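Local coordinates for protein glutamine synthetase (Streptomyces coelicolor, PDB 4BAX) that belongs to the glutamine synthetase family, combining a beta-grasp domain with a catalytic domain, and is assembled from ten copies of one chain, at residues E160-L163 / G168-G171; K265-G270 / T327-D332. All blocks are in the same frame, centred on the assembly; numbering follows the deposited sequence.

Along the chain from the N terminus, helix 152-164 comes first, and contact 1 closes the short turn that follows it: only four residues separate E160-L163, near the end of that helix, from G168-G171, whose last three residues begin strand 169-174. Contact 2 begins after this one is complete and spans a much longer excursion of 56 residues, bringing the K265-G270 loop against T327-D332 of the late helix 323-341. The two therefore lie in series, neither nesting nor crossing. The centres of contact 1 and contact 2 are about 24 Å apart, on opposite sides of the chain's centre. Contact 1 seats a helix on a strand of the large mixed sheet; contact 2 ties an irregular loop to a C-terminal helix.

Contact 1. Residues E160-L163 / G168-G171; sequences ENCL and GISG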
loop_
_atom_site.group_PDB
_atom_site.type_symbol
_atom_site.label_atom_id
_atom_site.label_comp_id
_atom_site.label_asym_id
_atom_site.label_seq_id
_atom_site.Cartn_x
_atom_site.Cartn_y
_atom_site.Cartn_z
ATOM N N GLU A 160 15.091 -30.614 12.793
ATOM C CA GLU A 160 14.147 -31.657 13.181
ATOM C C GLU A 160 13.893 -32.604 12.001
ATOM O O GLU A 160 13.852 -33.818 12.159
ATOM C CB GLU A 160 12.839 -31.044 13.694
ATOM C CG GLU A 160 11.790 -32.062 14.189
ATOM C CD GLU A 160 12.263 -32.869 15.428
ATOM O OE1 GLU A 160 13.393 -32.651 15.920
ATOM O OE2 GLU A 160 11.505 -33.737 15.918
ATOM N N ASN A 161 13.827 -32.040 10.798
ATOM C CA ASN A 161 13.644 -32.845 9.603
ATOM C C ASN A 161 14.832 -33.778 9.335
ATOM O O ASN A 161 14.625 -34.944 8.983
ATOM C CB ASN A 161 13.390 -31.937 8.400
ATOM C CG ASN A 161 11.936 -31.497 8.311
ATOM O OD1 ASN A 161 11.064 -32.112 8.920
ATOM N ND2 ASN A 161 11.668 -30.436 7.550
ATOM N N CYS A 162 16.056 -33.287 9.526
ATOM C CA CYS A 162 17.269 -34.091 9.326
ATOM C C CYS A 162 17.324 -35.272 10.332
ATOM O O CYS A 162 17.693 -36.411 9.984
ATOM C CB CYS A 162 18.520 -33.215 9.461
ATOM S SG CYS A 162 18.831 -32.108 8.005
ATOM N N LEU A 163 16.967 -34.993 11.586
ATOM C CA LEU A 163 16.965 -36.025 12.632
ATOM C C LEU A 163 15.887 -37.098 12.428
ATOM O O LEU A 163 16.149 -38.297 12.595
ATOM C CB LEU A 163 16.849 -35.385 14.022
ATOM C CG LEU A 163 18.049 -34.485 14.372
ATOM C CD1 LEU A 163 17.872 -33.687 15.658
ATOM C CD2 LEU A 163 19.313 -35.321 14.470
ATOM N N GLY A 168 23.255 -37.954 10.518
ATOM C CA GLY A 168 24.168 -37.740 11.627
ATOM C C GLY A 168 24.521 -36.272 11.769
ATOM O O GLY A 168 25.576 -35.802 11.321
ATOM N N ILE A 169 23.614 -35.535 12.398
ATOM C CA ILE A 169 23.837 -34.129 12.633
ATOM C C ILE A 169 24.368 -34.004 14.045
ATOM O O ILE A 169 23.757 -34.528 14.978
ATOM C CB ILE A 169 22.524 -33.344 12.529
ATOM C CG1 ILE A 169 21.811 -33.674 11.214
ATOM C CG2 ILE A 169 22.790 -31.853 12.666
ATOM C CD1 ILE A 169 22.589 -33.244 9.995
ATOM N N SER A 170 25.486 -33.300 14.219
ATOM C CA SER A 170 26.058 -33.177 15.561
ATOM C C SER A 170 25.697 -31.871 16.217
ATOM O O SER A 170 25.688 -31.781 17.461
ATOM C CB SER A 170 27.581 -33.351 15.547
ATOM O OG SER A 170 28.164 -32.652 14.463
ATOM N N GLY A 171 25.411 -30.865 15.387
ATOM C CA GLY A 171 25.051 -29.548 15.885
ATOM C C GLY A 171 24.626 -28.580 14.802
ATOM O O GLY A 171 24.774 -28.850 13.599
#
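I169 lays its ethyl arm against C162, at a helix-to-strand connection in the catalytic part of the glutamine synthetase fold: helix 152-164 ends, the chain turns, and strand 169-174 enters the large mixed sheet as an antiparallel partner of 180-188. The contact is purely apolar and small, burying 122 Å² over both sides. I169 is its hub, since both helix residues that touch the strand segment meet this one side chain.

On the cysteine side the methylene does the touching. C162 CB lies 3.8 Å from I169 CG1 and 4.1 Å from I169 CD1, whereas C162 SG is farther off, 4.4 Å from I169 CD1. The isoleucine torsions account for this: chi1 of -52° puts CG1 beside the backbone N, and chi2 of -64° turns CD1 so that both ethyl carbons meet C162 CB. C162 also packs on A200 and L203 of helix 190-210, so this buried residue joins three elements: its own helix, the strand and the next long helix.

L163 comes in beside C162, one residue further along the helix, and uses a single branch. L163 CD2 reaches the isoleucine at its branch point, 4.2 Å from I169 CB, while the other methyl, CD1, is directed elsewhere. Backbones stay well apart here, the CA atoms of L163 and I169 being 7.1 Å from each other, so side chains alone bridge the gap.

Surroundings extend the contact across a subunit boundary: K5 of the second subunit packs on L163 and forms a salt bridge with E160 OE1. I169 meets its two partners with different atoms: CG1 and CD1 face the cysteine, and CB receives the leucine methyl, with I169 CG1 still 4.4 Å from L163 CD2.

Contact 2. Residues K265-G270 / T327-D332; sequences KNYGAG and TRLLVD
L329 is the first residue of the helical segment to meet the loop, and a single methyl carries its contact: L329 CD1 sits 3.6 Å from N266 CB, the two side chains crossing at about a right angle. The leucine is extended (chi2 178°), which carries CD1 outward from the helix. The same methyl also approaches the aromatic ring obliquely, with Y267 CE1 to L329 CD1 at 4.4 Å. The amide of N266 is farther from the leucine than CB is; its ND2 bonds D262 O.

One residue on, L330 meets the phenol end of Y267. The hydroxyl oxygen Y267 OH lies 4.1 Å from both L330 CG and L330 CD2, a van der Waals contact, again with the side chains roughly perpendicular. Hydrogen bonds to D314 OD2 and H263 ND1 limit the movement of this hydroxyl, which stays beside L330, and Y267 also packs on V326 of the helix.

Further along, V331 packs on F111 of strand 110-121, as L330 does. Helix 323-341 thus touches the loop through L329 and L330, strand 110-121 through L330 and V331, and helix 94-103 through T327 and R328 on L97 and D332 on L100.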
loop_
_atom_site.group_PDB
_atom_site.type_symbol
_atom_site.label_atom_id
_atom_site.label_comp_id
_atom_site.label_asym_id
_atom_site.label_seq_id
_atom_site.Cartn_x
_atom_site.Cartn_y
_atom_site.Cartn_z
ATOM N N LYS A 265 41.287 -26.094 -6.658
ATOM C CA LYS A 265 40.490 -25.939 -7.917
ATOM C C LYS A 265 39.280 -26.841 -7.988
ATOM O O LYS A 265 38.490 -26.743 -8.945
ATOM C CB LYS A 265 41.349 -26.170 -9.178
ATOM C CG LYS A 265 41.852 -27.595 -9.363
ATOM C CD LYS A 265 42.627 -27.748 -10.668
ATOM C CE LYS A 265 43.355 -29.094 -10.869
ATOM N NZ LYS A 265 43.576 -29.067 -12.322
ATOM N N ASN A 266 39.100 -27.703 -6.997
ATOM C CA ASN A 266 37.920 -28.570 -6.903
ATOM C C ASN A 266 37.088 -28.295 -5.667
ATOM O O ASN A 266 36.180 -29.069 -5.321
ATOM C CB ASN A 266 38.328 -30.049 -6.918
ATOM C CG ASN A 266 38.856 -30.500 -8.231
ATOM O OD1 ASN A 266 38.090 -30.732 -9.160
ATOM N ND2 ASN A 266 40.173 -30.623 -8.336
ATOM N N TYR A 267 37.396 -27.184 -5.008
ATOM C CA TYR A 267 36.812 -26.883 -3.708
ATOM C C TYR A 267 35.630 -25.928 -3.793
ATOM O O TYR A 267 35.181 -25.394 -2.776
ATOM C CB TYR A 267 37.878 -26.317 -2.775
ATOM C CG TYR A 267 38.565 -27.338 -1.902
ATOM C CD1 TYR A 267 38.412 -28.704 -2.116
ATOM C CD2 TYR A 267 39.374 -26.931 -0.852
ATOM C CE1 TYR A 267 39.064 -29.635 -1.297
ATOM C CE2 TYR A 267 40.010 -27.845 -0.023
ATOM C CZ TYR A 267 39.862 -29.189 -0.247
ATOM O OH TYR A 267 40.528 -30.061 0.591
ATOM N N GLY A 268 35.133 -25.714 -5.005
ATOM C CA GLY A 268 33.938 -24.925 -5.178
ATOM C C GLY A 268 34.159 -23.717 -6.047
ATOM O O GLY A 268 35.246 -23.142 -6.084
ATOM N N ALA A 269 33.097 -23.304 -6.724
ATOM C CA ALA A 269 33.173 -22.194 -7.653
ATOM C C ALA A 269 33.235 -20.864 -6.907
ATOM O O ALA A 269 32.516 -20.653 -5.918
ATOM C CB ALA A 269 31.974 -22.234 -8.609
ATOM N N GLY A 270 34.118 -19.976 -7.347
ATOM C CA GLY A 270 34.221 -18.685 -6.699
ATOM C C GLY A 270 35.055 -18.689 -5.434
ATOM O O GLY A 270 34.934 -17.763 -4.628
ATOM N N THR A 327 35.896 -35.152 -0.187
ATOM C CA THR A 327 36.215 -36.389 0.525
ATOM C C THR A 327 37.184 -37.260 -0.298
ATOM O O THR A 327 38.185 -37.755 0.242
ATOM C CB THR A 327 34.936 -37.227 0.892
ATOM O OG1 THR A 327 34.120 -37.444 -0.268
ATOM C CG2 THR A 327 34.115 -36.571 2.007
ATOM N N ARG A 328 36.947 -37.371 -1.610
ATOM C CA ARG A 328 37.806 -38.201 -2.472
ATOM C C ARG A 328 39.248 -37.687 -2.462
ATOM O O ARG A 328 40.200 -38.469 -2.290
ATOM C CB ARG A 328 37.272 -38.230 -3.910
ATOM C CG ARG A 328 37.871 -39.344 -4.789
ATOM C CD ARG A 328 38.533 -38.838 -6.070
ATOM N NE ARG A 328 37.686 -37.873 -6.754
ATOM C CZ ARG A 328 38.130 -36.959 -7.609
ATOM N NH1 ARG A 328 39.420 -36.897 -7.903
ATOM N NH2 ARG A 328 37.275 -36.113 -8.182
ATOM N N LEU A 329 39.381 -36.365 -2.606
ATOM C CA LEU A 329 40.663 -35.690 -2.699
ATOM C C LEU A 329 41.483 -35.816 -1.416
ATOM O O LEU A 329 42.700 -36.050 -1.459
ATOM C CB LEU A 329 40.444 -34.213 -3.031
ATOM C CG LEU A 329 39.978 -33.886 -4.446
ATOM C CD1 LEU A 329 39.750 -32.392 -4.601
ATOM C CD2 LEU A 329 41.013 -34.386 -5.439
ATOM N N LEU A 330 40.814 -35.638 -0.279
ATOM C CA LEU A 330 41.485 -35.748 1.010
ATOM C C LEU A 330 41.969 -37.176 1.241
ATOM O O LEU A 330 43.081 -37.381 1.722
ATOM C CB LEU A 330 40.566 -35.297 2.140
ATOM C CG LEU A 330 40.533 -33.776 2.254
ATOM C CD1 LEU A 330 39.411 -33.306 3.191
ATOM C CD2 LEU A 330 41.913 -33.259 2.706
ATOM N N VAL A 331 41.140 -38.156 0.900
ATOM C CA VAL A 331 41.547 -39.551 1.026
ATOM C C VAL A 331 42.707 -39.872 0.087
ATOM O O VAL A 331 43.692 -40.485 0.500
ATOM C CB VAL A 331 40.387 -40.492 0.732
ATOM C CG1 VAL A 331 40.884 -41.887 0.447
ATOM C CG2 VAL A 331 39.409 -40.483 1.898
ATOM N N ASP A 332 42.627 -39.419 -1.158
ATOM C CA ASP A 332 43.680 -39.741 -2.108
ATOM C C ASP A 332 44.985 -39.162 -1.597
ATOM O O ASP A 332 45.970 -39.875 -1.434
ATOM C CB ASP A 332 43.377 -39.166 -3.496
ATOM C CG ASP A 332 44.216 -39.822 -4.596
ATOM O OD1 ASP A 332 45.365 -40.212 -4.328
ATOM O OD2 ASP A 332 43.715 -39.982 -5.728
#